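Local coordinates for periplasmic binding protein (Veillonella parvula, PDB 4N01) that probably works as a solute-binding protein of a bacterial transport system, catching its ligand, perhaps a metal chelate, in the periplasm, at residues R208-I213 / N263-I268; I236-V241 / E329-I334; G254-V259 / P293-I298; I269-N274 / F306-L311. All coordinates share one frame; numbering follows the deposited sequence. Where two conformers were deposited one is given.

Contact 1 of 4, residues R208-I213 / N263-I268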
loop_
_atom_site.group_PDB
_atom_site.type_symbol
_atom_site.label_atom_id
_atom_site.label_comp_id
_atom_site.label_asym_id
_atom_site.label_seq_id
_atom_site.Cartn_x
_atom_site.Cartn_y
_atom_site.Cartn_z
ATOM N N ARG A 208 -0.209 24.414 4.181
ATOM C CA ARG A 208 -0.688 23.095 3.795
ATOM C C ARG A 208 -1.400 23.216 2.450
ATOM O O ARG A 208 -1.863 24.295 2.080
ATOM C CB ARG A 208 -1.654 22.549 4.857
ATOM C CG ARG A 208 -1.079 22.541 6.277
ATOM C CD ARG A 208 -2.034 21.869 7.255
ATOM N NE ARG A 208 -2.235 20.462 6.912
ATOM C CZ ARG A 208 -1.438 19.480 7.317
ATOM N NH1 ARG A 208 -0.382 19.761 8.072
ATOM N NH2 ARG A 208 -1.690 18.226 6.959
ATOM N N LYS A 209 -1.490 22.112 1.724
ATOM C CA LYS A 209 -2.127 22.127 0.408
ATOM C C LYS A 209 -3.261 21.117 0.346
ATOM O O LYS A 209 -3.205 20.077 1.003
ATOM C CB LYS A 209 -1.098 21.790 -0.678
ATOM C CG LYS A 209 0.041 22.778 -0.760
ATOM C CD LYS A 209 -0.431 24.139 -1.234
ATOM C CE LYS A 209 0.757 25.087 -1.366
ATOM N NZ LYS A 209 0.375 26.365 -2.009
ATOM N N ARG A 210 -4.286 21.416 -0.446
ATOM C CA ARG A 210 -5.405 20.492 -0.600
ATOM C C ARG A 210 -5.214 19.639 -1.843
ATOM O O ARG A 210 -4.851 20.155 -2.903
ATOM C CB ARG A 210 -6.714 21.270 -0.645
ATOM C CG ARG A 210 -7.075 21.794 0.729
ATOM C CD ARG A 210 -7.967 22.997 0.665
ATOM N NE ARG A 210 -9.293 22.713 0.118
ATOM C CZ ARG A 210 -10.283 22.141 0.802
ATOM N NH1 ARG A 210 -10.094 21.755 2.061
ATOM N NH2 ARG A 210 -11.465 21.944 0.228
ATOM N N VAL A 211 -5.419 18.332 -1.708
ATOM C CA VAL A 211 -5.137 17.409 -2.815
ATOM C C VAL A 211 -6.321 16.483 -3.121
ATOM O O VAL A 211 -7.167 16.228 -2.274
ATOM C CB VAL A 211 -3.851 16.574 -2.568
ATOM C CG1 VAL A 211 -2.674 17.499 -2.256
ATOM C CG2 VAL A 211 -4.051 15.556 -1.427
ATOM N N PHE A 212 -6.381 15.994 -4.348
ATOM C CA PHE A 212 -7.397 15.034 -4.745
ATOM C C PHE A 212 -6.674 13.861 -5.383
ATOM O O PHE A 212 -5.802 14.044 -6.235
ATOM C CB PHE A 212 -8.363 15.680 -5.747
ATOM C CG PHE A 212 -9.309 14.707 -6.394
ATOM C CD1 PHE A 212 -10.338 14.120 -5.660
ATOM C CD2 PHE A 212 -9.187 14.395 -7.738
ATOM C CE1 PHE A 212 -11.217 13.220 -6.264
ATOM C CE2 PHE A 212 -10.061 13.505 -8.349
ATOM C CZ PHE A 212 -11.075 12.915 -7.611
ATOM N N ILE A 213 -7.001 12.651 -4.947
ATOM C CA ILE A 213 -6.386 11.466 -5.531
ATOM C C ILE A 213 -7.285 10.893 -6.632
ATOM O O ILE A 213 -8.442 10.533 -6.388
ATOM C CB ILE A 213 -6.123 10.378 -4.472
ATOM C CG1 ILE A 213 -5.128 10.896 -3.428
ATOM C CG2 ILE A 213 -5.569 9.140 -5.146
ATOM C CD1 ILE A 213 -5.770 11.569 -2.252
ATOM N N ASN A 263 -12.176 22.184 -4.702
ATOM C CA ASN A 263 -11.141 22.940 -5.414
ATOM C C ASN A 263 -9.716 22.586 -4.990
ATOM O O ASN A 263 -9.017 23.419 -4.421
ATOM C CB ASN A 263 -11.372 24.445 -5.207
ATOM C CG ASN A 263 -10.675 25.289 -6.257
ATOM O OD1 ASN A 263 -10.291 24.782 -7.309
ATOM N ND2 ASN A 263 -10.518 26.580 -5.978
ATOM N N PRO A 264 -9.277 21.349 -5.253
ATOM C CA PRO A 264 -7.931 20.974 -4.807
ATOM C C PRO A 264 -6.804 21.767 -5.473
ATOM O O PRO A 264 -6.933 22.192 -6.632
ATOM C CB PRO A 264 -7.828 19.503 -5.218
ATOM C CG PRO A 264 -8.816 19.370 -6.370
ATOM C CD PRO A 264 -9.944 20.278 -6.012
ATOM N N ASP A 265 -5.710 21.963 -4.731
ATOM C CA ASP A 265 -4.483 22.580 -5.254
ATOM C C ASP A 265 -3.712 21.634 -6.179
ATOM O O ASP A 265 -3.094 22.074 -7.152
ATOM C CB ASP A 265 -3.566 22.968 -4.080
ATOM C CG ASP A 265 -4.178 24.040 -3.199
ATOM O OD1 ASP A 265 -4.577 25.082 -3.748
ATOM O OD2 ASP A 265 -4.279 23.835 -1.962
ATOM N N TYR A 266 -3.731 20.341 -5.856
ATOM C CA TYR A 266 -2.998 19.334 -6.639
ATOM C C TYR A 266 -3.890 18.142 -6.907
ATOM O O TYR A 266 -4.737 17.797 -6.087
ATOM C CB TYR A 266 -1.715 18.868 -5.911
ATOM C CG TYR A 266 -0.701 19.969 -5.794
ATOM C CD1 TYR A 266 0.363 20.062 -6.681
ATOM C CD2 TYR A 266 -0.835 20.952 -4.828
ATOM C CE1 TYR A 266 1.280 21.101 -6.599
ATOM C CE2 TYR A 266 0.061 21.998 -4.738
ATOM C CZ TYR A 266 1.114 22.068 -5.628
ATOM O OH TYR A 266 1.992 23.114 -5.535
ATOM N N ILE A 267 -3.707 17.519 -8.062
ATOM C CA ILE A 267 -4.367 16.257 -8.352
ATOM C C ILE A 267 -3.311 15.162 -8.483
ATOM O O ILE A 267 -2.417 15.229 -9.333
ATOM C CB ILE A 267 -5.218 16.333 -9.649
ATOM C CG1 ILE A 267 -6.432 17.247 -9.431
ATOM C CG2 ILE A 267 -5.683 14.934 -10.054
ATOM C CD1 ILE A 267 -7.100 17.680 -10.729
ATOM N N ILE A 268 -3.397 14.158 -7.616
ATOM C CA ILE A 268 -2.426 13.083 -7.609
ATOM C C ILE A 268 -3.033 11.922 -8.374
ATOM O O ILE A 268 -4.114 11.443 -8.039
ATOM C CB ILE A 268 -2.109 12.647 -6.157
ATOM C CG1 ILE A 268 -1.449 13.801 -5.389
ATOM C CG2 ILE A 268 -1.207 11.422 -6.145
ATOM C CD1 ILE A 268 -1.441 13.602 -3.848
HETATM O O HOH W 1 0.549 25.573 -4.679
HETATM O O HOH W 2 -9.016 24.323 -1.923
#

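Contact 2 of 4, residues I236-V241 / E329-I334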
loop_
_atom_site.group_PDB
_atom_site.type_symbol
_atom_site.label_atom_id
_atom_site.label_comp_id
_atom_site.label_asym_id
_atom_site.label_seq_id
_atom_site.Cartn_x
_atom_site.Cartn_y
_atom_site.Cartn_z
ATOM N N ILE A 236 2.774 15.250 5.248
ATOM C CA ILE A 236 3.541 16.231 4.479
ATOM C C ILE A 236 2.687 17.426 4.084
ATOM O O ILE A 236 2.938 18.066 3.064
ATOM C CB ILE A 236 4.185 15.633 3.204
ATOM C CG1 ILE A 236 3.120 14.975 2.315
ATOM C CG2 ILE A 236 5.290 14.640 3.574
ATOM C CD1 ILE A 236 3.646 14.622 0.890
ATOM N N GLY A 237 1.667 17.706 4.883
ATOM C CA GLY A 237 0.844 18.875 4.657
ATOM C C GLY A 237 0.009 18.778 3.398
ATOM O O GLY A 237 -0.285 19.791 2.771
ATOM N N ALA A 238 -0.360 17.561 3.013
ATOM C CA ALA A 238 -1.218 17.369 1.847
ATOM C C ALA A 238 -2.541 16.809 2.352
ATOM O O ALA A 238 -2.598 15.676 2.821
ATOM C CB ALA A 238 -0.568 16.404 0.867
ATOM N N ASP A 239 -3.599 17.612 2.293
ATOM C CA ASP A 239 -4.877 17.227 2.889
ATOM C C ASP A 239 -5.883 16.751 1.844
ATOM O O ASP A 239 -6.299 17.524 0.992
ATOM C CB ASP A 239 -5.464 18.412 3.657
ATOM C CG ASP A 239 -4.646 18.775 4.881
ATOM O OD1 ASP A 239 -4.221 17.848 5.613
ATOM O OD2 ASP A 239 -4.436 19.990 5.124
ATOM N N ASN A 240 -6.267 15.480 1.919
ATOM C CA ASN A 240 -7.199 14.869 0.966
ATOM C C ASN A 240 -8.578 15.519 1.029
ATOM O O ASN A 240 -9.233 15.481 2.080
ATOM C CB ASN A 240 -7.300 13.359 1.266
ATOM C CG ASN A 240 -8.224 12.619 0.310
ATOM O OD1 ASN A 240 -8.794 13.213 -0.604
ATOM N ND2 ASN A 240 -8.343 11.299 0.499
ATOM N N VAL A 241 -9.019 16.134 -0.073
ATOM C CA VAL A 241 -10.291 16.870 -0.042
ATOM C C VAL A 241 -11.507 15.967 0.072
ATOM O O VAL A 241 -12.620 16.445 0.353
ATOM C CB VAL A 241 -10.483 17.804 -1.270
ATOM C CG1 VAL A 241 -9.422 18.911 -1.274
ATOM C CG2 VAL A 241 -10.437 17.001 -2.557
ATOM N N GLU A 329 8.490 17.295 -2.142
ATOM C CA GLU A 329 9.300 18.193 -2.943
ATOM C C GLU A 329 8.437 18.766 -4.055
ATOM O O GLU A 329 8.484 19.965 -4.342
ATOM C CB GLU A 329 10.532 17.468 -3.500
ATOM C CG GLU A 329 11.516 17.054 -2.409
ATOM C CD GLU A 329 12.786 16.434 -2.954
ATOM O OE1 GLU A 329 12.784 15.987 -4.124
ATOM O OE2 GLU A 329 13.790 16.399 -2.207
ATOM N N GLU A 330 7.618 17.912 -4.651
ATOM C CA GLU A 330 6.780 18.333 -5.766
ATOM C C GLU A 330 5.635 19.260 -5.353
ATOM O O GLU A 330 5.309 20.200 -6.079
ATOM C CB GLU A 330 6.273 17.105 -6.540
ATOM C CG GLU A 330 7.368 16.455 -7.406
ATOM C CD GLU A 330 6.975 15.106 -7.993
ATOM O OE1 GLU A 330 5.883 14.603 -7.658
ATOM O OE2 GLU A 330 7.767 14.539 -8.781
ATOM N N ILE A 331 5.039 19.014 -4.191
ATOM C CA ILE A 331 3.886 19.804 -3.730
ATOM C C ILE A 331 4.310 21.131 -3.108
ATOM O O ILE A 331 3.690 22.173 -3.340
ATOM C CB ILE A 331 3.041 18.992 -2.724
ATOM C CG1 ILE A 331 2.365 17.831 -3.454
ATOM C CG2 ILE A 331 1.980 19.856 -2.036
ATOM C CD1 ILE A 331 1.734 16.806 -2.538
ATOM N N HIS A 332 5.403 21.100 -2.356
ATOM C CA HIS A 332 5.821 22.262 -1.576
ATOM C C HIS A 332 7.051 22.971 -2.129
ATOM O O HIS A 332 7.444 24.016 -1.615
ATOM C CB HIS A 332 6.090 21.832 -0.145
ATOM C CG HIS A 332 4.862 21.367 0.583
ATOM N ND1 HIS A 332 3.882 22.234 1.009
ATOM C CD2 HIS A 332 4.470 20.126 0.960
ATOM C CE1 HIS A 332 2.931 21.546 1.629
ATOM N NE2 HIS A 332 3.263 20.271 1.609
ATOM N N GLY A 333 7.667 22.400 -3.160
ATOM C CA GLY A 333 8.808 23.036 -3.808
ATOM C C GLY A 333 10.076 23.059 -2.971
ATOM O O GLY A 333 10.941 23.906 -3.180
ATOM N N ILE A 334 10.190 22.137 -2.020
ATOM C CA ILE A 334 11.399 22.022 -1.213
ATOM C C ILE A 334 12.388 21.063 -1.862
ATOM O O ILE A 334 12.037 20.294 -2.762
ATOM C CB ILE A 334 11.112 21.454 0.198
ATOM C CG1 ILE A 334 10.578 20.017 0.100
ATOM C CG2 ILE A 334 10.152 22.333 0.950
ATOM C CD1 ILE A 334 10.567 19.251 1.427
#

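Contact 3 of 4, residues G254-V259 / P293-I298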
loop_
_atom_site.group_PDB
_atom_site.type_symbol
_atom_site.label_atom_id
_atom_site.label_comp_id
_atom_site.label_asym_id
_atom_site.label_seq_id
_atom_site.Cartn_x
_atom_site.Cartn_y
_atom_site.Cartn_z
ATOM N N GLY A 254 -16.537 8.875 -6.325
ATOM C CA GLY A 254 -16.891 10.210 -5.863
ATOM C C GLY A 254 -17.707 10.899 -6.949
ATOM O O GLY A 254 -17.982 10.306 -7.994
ATOM N N SER A 255 -18.096 12.145 -6.689
ATOM C CA SER A 255 -18.753 12.979 -7.687
ATOM C C SER A 255 -17.824 14.124 -8.055
ATOM O O SER A 255 -17.147 14.677 -7.184
ATOM C CB SER A 255 -20.067 13.536 -7.140
ATOM O OG SER A 255 -21.056 12.524 -7.062
ATOM N N TRP A 256 -17.773 14.474 -9.338
ATOM C CA TRP A 256 -16.987 15.625 -9.762
ATOM C C TRP A 256 -17.489 16.909 -9.091
ATOM O O TRP A 256 -16.703 17.807 -8.836
ATOM C CB TRP A 256 -17.026 15.794 -11.288
ATOM C CG TRP A 256 -16.149 14.826 -12.071
ATOM C CD1 TRP A 256 -16.556 13.968 -13.057
ATOM C CD2 TRP A 256 -14.728 14.633 -11.939
ATOM N NE1 TRP A 256 -15.477 13.253 -13.541
ATOM C CE2 TRP A 256 -14.349 13.641 -12.866
ATOM C CE3 TRP A 256 -13.746 15.195 -11.111
ATOM C CZ2 TRP A 256 -13.031 13.210 -13.004
ATOM C CZ3 TRP A 256 -12.438 14.762 -11.247
ATOM C CH2 TRP A 256 -12.092 13.782 -12.184
ATOM N N GLU A 257 -18.791 16.992 -8.822
ATOM C CA GLU A 257 -19.361 18.158 -8.125
ATOM C C GLU A 257 -18.635 18.406 -6.815
ATOM O O GLU A 257 -18.328 19.549 -6.468
ATOM C CB GLU A 257 -20.861 17.980 -7.860
ATOM C CG GLU A 257 -21.722 18.186 -9.092
ATOM C CD GLU A 257 -21.583 17.054 -10.099
ATOM O OE1 GLU A 257 -21.242 15.920 -9.685
ATOM O OE2 GLU A 257 -21.807 17.298 -11.309
ATOM N N THR A 258 -18.332 17.324 -6.107
ATOM C CA THR A 258 -17.690 17.425 -4.812
ATOM C C THR A 258 -16.248 17.900 -4.978
ATOM O O THR A 258 -15.771 18.757 -4.227
ATOM C CB THR A 258 -17.717 16.069 -4.086
ATOM O OG1 THR A 258 -19.083 15.666 -3.909
ATOM C CG2 THR A 258 -17.054 16.191 -2.723
ATOM N N VAL A 259 -15.558 17.353 -5.973
ATOM C CA VAL A 259 -14.182 17.753 -6.244
ATOM C C VAL A 259 -14.125 19.228 -6.633
ATOM O O VAL A 259 -13.259 19.977 -6.172
ATOM C CB VAL A 259 -13.597 16.915 -7.379
ATOM C CG1 VAL A 259 -12.124 17.273 -7.602
ATOM C CG2 VAL A 259 -13.769 15.427 -7.060
ATOM N N PRO A 293 -14.862 19.816 -19.582
ATOM C CA PRO A 293 -15.194 21.234 -19.414
ATOM C C PRO A 293 -15.662 21.549 -17.994
ATOM O O PRO A 293 -15.509 22.681 -17.542
ATOM C CB PRO A 293 -16.343 21.452 -20.407
ATOM C CG PRO A 293 -16.270 20.296 -21.358
ATOM C CD PRO A 293 -15.731 19.150 -20.564
ATOM N N GLN A 294 -16.203 20.562 -17.289
ATOM C CA GLN A 294 -16.703 20.798 -15.936
ATOM C C GLN A 294 -15.580 21.111 -14.945
ATOM O O GLN A 294 -15.824 21.726 -13.910
ATOM C CB GLN A 294 -17.512 19.591 -15.435
ATOM C CG GLN A 294 -18.600 19.954 -14.413
ATOM C CD GLN A 294 -19.279 18.744 -13.781
ATOM O OE1 GLN A 294 -19.002 17.597 -14.142
ATOM N NE2 GLN A 294 -20.173 18.999 -12.826
ATOM N N LEU A 295 -14.355 20.709 -15.269
ATOM C CA LEU A 295 -13.249 20.759 -14.303
ATOM C C LEU A 295 -12.289 21.918 -14.547
ATOM O O LEU A 295 -11.270 22.046 -13.855
ATOM C CB LEU A 295 -12.457 19.453 -14.372
ATOM C CG LEU A 295 -13.298 18.182 -14.247
ATOM C CD1 LEU A 295 -12.410 16.946 -14.332
ATOM C CD2 LEU A 295 -14.079 18.203 -12.926
ATOM N N GLN A 296 -12.614 22.763 -15.514
ATOM C CA GLN A 296 -11.630 23.714 -16.013
ATOM C C GLN A 296 -11.265 24.854 -15.070
ATOM O O GLN A 296 -10.220 25.481 -15.236
ATOM C CB GLN A 296 -12.017 24.248 -17.395
ATOM C CG GLN A 296 -11.372 23.460 -18.525
ATOM C CD GLN A 296 -9.863 23.286 -18.353
ATOM O OE1 GLN A 296 -9.307 22.248 -18.713
ATOM N NE2 GLN A 296 -9.191 24.313 -17.822
ATOM N N ASP A 297 -12.102 25.111 -14.076
ATOM C CA ASP A 297 -11.798 26.167 -13.114
ATOM C C ASP A 297 -11.236 25.653 -11.783
ATOM O O ASP A 297 -10.966 26.435 -10.879
ATOM C CB ASP A 297 -12.997 27.094 -12.911
ATOM C CG ASP A 297 -13.360 27.856 -14.174
ATOM O OD1 ASP A 297 -12.495 27.980 -15.073
ATOM O OD2 ASP A 297 -14.509 28.335 -14.264
ATOM N N ILE A 298 -11.033 24.345 -11.674
ATOM C CA ILE A 298 -10.356 23.796 -10.501
ATOM C C ILE A 298 -8.905 24.293 -10.489
ATOM O O ILE A 298 -8.226 24.264 -11.521
ATOM C CB ILE A 298 -10.379 22.241 -10.511
ATOM C CG1 ILE A 298 -11.812 21.723 -10.304
ATOM C CG2 ILE A 298 -9.437 21.666 -9.448
ATOM C CD1 ILE A 298 -11.920 20.191 -10.427
HETATM O O HOH W 3 -20.323 15.351 -13.012
#

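Contact 4 of 4, residues I269-N274 / F306-L311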
loop_
_atom_site.group_PDB
_atom_site.type_symbol
_atom_site.label_atom_id
_atom_site.label_comp_id
_atom_site.label_asym_id
_atom_site.label_seq_id
_atom_site.Cartn_x
_atom_site.Cartn_y
_atom_site.Cartn_z
ATOM N N ILE A 269 -2.326 11.460 -9.395
ATOM C CA ILE A 269 -2.884 10.518 -10.349
ATOM C C ILE A 269 -2.141 9.192 -10.273
ATOM O O ILE A 269 -0.915 9.150 -10.420
ATOM C CB ILE A 269 -2.732 11.065 -11.785
ATOM C CG1 ILE A 269 -3.608 12.319 -11.971
ATOM C CG2 ILE A 269 -3.043 9.976 -12.823
ATOM C CD1 ILE A 269 -3.406 12.996 -13.327
ATOM N N ALA A 270 -2.878 8.108 -10.059
ATOM C CA ALA A 270 -2.265 6.781 -10.036
ATOM C C ALA A 270 -1.965 6.302 -11.457
ATOM O O ALA A 270 -2.849 6.249 -12.315
ATOM C CB ALA A 270 -3.166 5.778 -9.308
ATOM N N ASP A 271 -0.712 5.945 -11.702
ATOM C CA ASP A 271 -0.282 5.462 -13.014
ATOM C C ASP A 271 -0.251 3.925 -13.022
ATOM O O ASP A 271 0.505 3.306 -12.266
ATOM C CB ASP A 271 1.099 6.059 -13.339
ATOM C CG ASP A 271 1.615 5.671 -14.717
ATOM O OD1 ASP A 271 2.085 6.566 -15.456
ATOM O OD2 ASP A 271 1.576 4.477 -15.078
ATOM N N TYR A 272 -1.068 3.313 -13.879
ATOM C CA TYR A 272 -1.167 1.847 -13.943
ATOM C C TYR A 272 -0.381 1.225 -15.103
ATOM O O TYR A 272 -0.788 0.203 -15.653
ATOM C CB TYR A 272 -2.648 1.412 -14.006
ATOM C CG TYR A 272 -3.366 1.486 -12.668
ATOM C CD1 TYR A 272 -3.348 0.407 -11.791
ATOM C CD2 TYR A 272 -4.047 2.634 -12.277
ATOM C CE1 TYR A 272 -3.996 0.464 -10.563
ATOM C CE2 TYR A 272 -4.700 2.699 -11.048
ATOM C CZ TYR A 272 -4.669 1.610 -10.197
ATOM O OH TYR A 272 -5.314 1.659 -8.977
ATOM N N GLY A 273 0.754 1.825 -15.457
ATOM C CA GLY A 273 1.571 1.328 -16.554
ATOM C C GLY A 273 2.558 0.243 -16.162
ATOM O O GLY A 273 2.731 -0.045 -14.976
ATOM N N ASN A 274 3.216 -0.350 -17.159
ATOM C CA ASN A 274 4.133 -1.474 -16.945
ATOM C C ASN A 274 5.539 -1.071 -16.497
ATOM O O ASN A 274 6.144 -1.729 -15.650
ATOM C CB ASN A 274 4.244 -2.319 -18.215
ATOM C CG ASN A 274 2.897 -2.613 -18.839
ATOM O OD1 ASN A 274 1.854 -2.437 -18.206
ATOM N ND2 ASN A 274 2.912 -3.067 -20.087
ATOM N N PHE A 306 -0.462 18.433 -11.657
ATOM C CA PHE A 306 -0.700 16.992 -11.737
ATOM C C PHE A 306 0.520 16.235 -11.239
ATOM O O PHE A 306 1.636 16.467 -11.710
ATOM C CB PHE A 306 -0.985 16.587 -13.190
ATOM C CG PHE A 306 -2.192 17.266 -13.782
ATOM C CD1 PHE A 306 -3.474 16.926 -13.359
ATOM C CD2 PHE A 306 -2.048 18.255 -14.750
ATOM C CE1 PHE A 306 -4.597 17.561 -13.902
ATOM C CE2 PHE A 306 -3.168 18.895 -15.298
ATOM C CZ PHE A 306 -4.441 18.548 -14.872
ATOM N N ILE A 307 0.302 15.309 -10.310
ATOM C CA ILE A 307 1.391 14.584 -9.662
ATOM C C ILE A 307 1.221 13.078 -9.834
ATOM O O ILE A 307 0.157 12.522 -9.569
ATOM C CB ILE A 307 1.434 14.923 -8.173
ATOM C CG1 ILE A 307 1.783 16.401 -8.009
ATOM C CG2 ILE A 307 2.464 14.069 -7.442
ATOM C CD1 ILE A 307 1.804 16.832 -6.608
ATOM N N ARG A 308 2.277 12.425 -10.295
ATOM C CA ARG A 308 2.225 10.999 -10.631
ATOM C C ARG A 308 2.614 10.139 -9.443
ATOM O O ARG A 308 3.630 10.405 -8.798
ATOM C CB ARG A 308 3.200 10.733 -11.773
ATOM C CG ARG A 308 3.227 9.301 -12.283
ATOM C CD ARG A 308 4.295 9.170 -13.341
ATOM N NE ARG A 308 4.304 7.849 -13.968
ATOM C CZ ARG A 308 4.907 6.790 -13.447
ATOM N NH1 ARG A 308 5.533 6.905 -12.283
ATOM N NH2 ARG A 308 4.884 5.622 -14.080
ATOM N N VAL A 309 1.827 9.108 -9.145
ATOM C CA VAL A 309 2.254 8.107 -8.161
ATOM C C VAL A 309 1.935 6.716 -8.659
ATOM O O VAL A 309 1.112 6.546 -9.559
ATOM C CB VAL A 309 1.538 8.267 -6.793
ATOM C CG1 VAL A 309 1.861 9.615 -6.154
ATOM C CG2 VAL A 309 0.016 8.065 -6.942
ATOM N N LYS A 310 2.591 5.722 -8.071
ATOM C CA LYS A 310 2.146 4.343 -8.194
ATOM C C LYS A 310 1.290 4.050 -6.978
ATOM O O LYS A 310 1.537 4.589 -5.896
ATOM C CB LYS A 310 3.333 3.386 -8.210
ATOM C CG LYS A 310 4.311 3.648 -9.348
ATOM C CD LYS A 310 3.647 3.432 -10.697
ATOM C CE LYS A 310 3.395 1.948 -10.930
ATOM N NZ LYS A 310 2.734 1.691 -12.258
ATOM N N LEU A 311 0.293 3.190 -7.148
ATOM C CA LEU A 311 -0.594 2.829 -6.040
ATOM C C LEU A 311 0.203 2.224 -4.877
ATOM O O LEU A 311 -0.148 2.422 -3.714
ATOM C CB LEU A 311 -1.650 1.842 -6.533
ATOM C CG LEU A 311 -2.796 1.517 -5.580
ATOM C CD1 LEU A 311 -3.654 2.750 -5.361
ATOM C CD2 LEU A 311 -3.622 0.355 -6.127
HETATM O O HOH W 4 -0.374 2.332 -9.814
#

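Contact 1 of 4, residues R208-I213 / N263-I268
The carbonyl oxygen of Arg210 receives two backbone N-H groups from residues 263-268. Tyr266 N approaches Arg210 O at 3.2 Å within the carbonyl plane, while the bond from Asp265 N is bent and weak. Arg210 N donates, almost straight (176°), to Asp265 OD2 at 2.9 Å, on the anti side of the carboxylate. With CG anti to its carbonyl carbon (chi1 -65°), Asp265 folds its acid toward Arg210, a short side chain supplying an acceptor just before the strand begins at Tyr266. From there a parallel ladder takes over, Phe212 N to Tyr266 O at 3.0 Å and Ile268 N to Phe212 O at 2.8 Å. Beta-branched Val211, Ile267 and Ile268 suit this buried part: Val211 CB meets Ile268 CD1 at 4.0 Å, and on the other face Ile267 CG2 lies at the edge of the Phe212 ring. Pro264 offers its compact ring as a rest for Phe212 CB, 3.8 Å from Pro264 CG. Nearer solvent, Lys209 CG and CD pass obliquely by Tyr266 CE2, and a water joins Lys209 NZ to Tyr266 OH. Strand 209-214 lies between strands 238-240 and 266-270, with helix 320-332 against Lys209 and Tyr266 and helix 299-303 against Ile267.

Contact 2 of 4, residues I236-V241 / E329-I334
His332 turns the edge of its imidazole toward the backbone of Ile236 and one face toward its neighbour Ile331. Its CG lies anti to its carbonyl carbon (chi1 -66°), which sends the ring toward the Ile236 end. At the edge, His332 NE2 donates to Ile236 O at 2.7 Å; the bond is bent (140° at the hydrogen) and the oxygen sits 19° out of the ring plane. Over the face, Ile331 CG2 stands 3.8 Å above the centre of the ring, which probably restricts how far the imidazole can turn. The other branch of Ile331 extends away to apolar partners, its CD1 lying 4.1 Å from Ala238 CB, the single methyl that Ala238 puts against it, and more loosely beside Ile236 CD1. Gly237 fits the close passage for two reasons: its positive phi closes the Schellman motif after helix 228-234, and a beta carbon would sit close to the imidazole nitrogen. A leucine in place of His332 would probably leave the carbonyl of Ile236 without this donor. Here the last turn of helix 320-332 packs against the start of edge strand 238-240, with Lys209 of the next strand touching Ile331 and Leu203 of helix 182-203 touching both Ile236 and His332.

Contact 3 of 4, residues G254-V259 / P293-I298
In Leu295, CG anti to the carbonyl carbon (chi1 -52°) and a trans chi2 together turn the fork toward the indole of Trp256, whose CG, likewise anti to its carbonyl carbon, sends the ring off the first helical turn to meet it. Leu295 CD1 stands over the six-membered ring of Trp256, 3.7 Å from its centroid and only 7° off the normal, a CH-pi contact; Leu295 CD2 comes to 3.5 Å from Trp256 CE3. The two side chains cross at about a right angle, so a forked aliphatic end spreads over a flat surface. Were the indole cut back to an alanine, Leu295 would probably lose the surface its methyls rest on and be left beside a gap. Nearer solvent, extended Gln294 brings NE2 to Glu257 OE2 at 2.8 Å; OE2 lies in the amide plane, but NE2 comes from above the carboxylate plane, the two planes being 54° apart, and a water donates to both Glu257 OE2 and Gln294 OE1. Deeper, Val259 CG1 touches Ile298 CD1 at 4.1 Å. Helix 256-262 is thereby packed against the loop linking helices 280-290 and 299-303, where Ile260 meets Gln294, Leu295 and Ile298, and Ile298 goes on to touch Pro264.

Contact 4 of 4, residues I269-N274 / F306-L311
Strands 266-270 and 306-309 are the neighbouring parallel strands of a beta-alpha-beta crossover, and Ile269 pairs with Arg308, Ala270 with Val309. Ile269 N donates to Ile307 O at 2.7 Å, Val309 N to Ile269 O at 3.0 Å and Asp271 N to Val309 O at 2.9 Å. Asp271, its CG anti to the backbone N (chi1 -177°), takes Arg308 NE on OD1 at 3.0 Å in a salt bridge; the long arginine, extended from CG to NE, can bring its guanidinium over to the acid. The planes lie 57° apart and NE comes from above the carboxylate, while Asp271 CB covers part of one guanidinium face, a tilted ion pair and not a flat two-pronged one. Asp271 OD2 accepts Gly273 N at 2.8 Å, an Asx turn in which a beta carbon on Gly273 would clash with that oxygen. Lys310, flexible and doubly bent, curls back so that NZ reaches Asp271 O at 2.8 Å; a water bound to Leu311 N is its second donor. The hydroxyl end of Tyr272 meets Leu311 CD2 obliquely, the hydroxyl itself being bonded to Asp215. Ile269 CD1 meets Phe306 CD1. Helix 280-290 packs on Ile269 and Arg308, and helix 320-332 on Ile307 and Val309.

Contacts 1 and 4 share strand 266-270, one on each of its edges, and contact 2 adds the outer strand 238-240, so these three belong to one parallel sheet. Contacts 1 and 2 meet through backbone bonds of Lys209 with Gly237 and Asp239, contacts 1 and 4 through Ile267 O and Ile307 N. Contacts 1 and 2 are buried, contact 4 only partly. Backbone pairing dominates contacts 1 and 4, the latter adding a salt bridge and a lysine grip past the paired residues. Contact 2 is small, a helix end using one imidazole and aliphatic packing. Contact 3, farthest from the chain centre, joins buried aromatic and aliphatic packing to an exposed polar pair, and touches contact 1 through Val259 and Phe212.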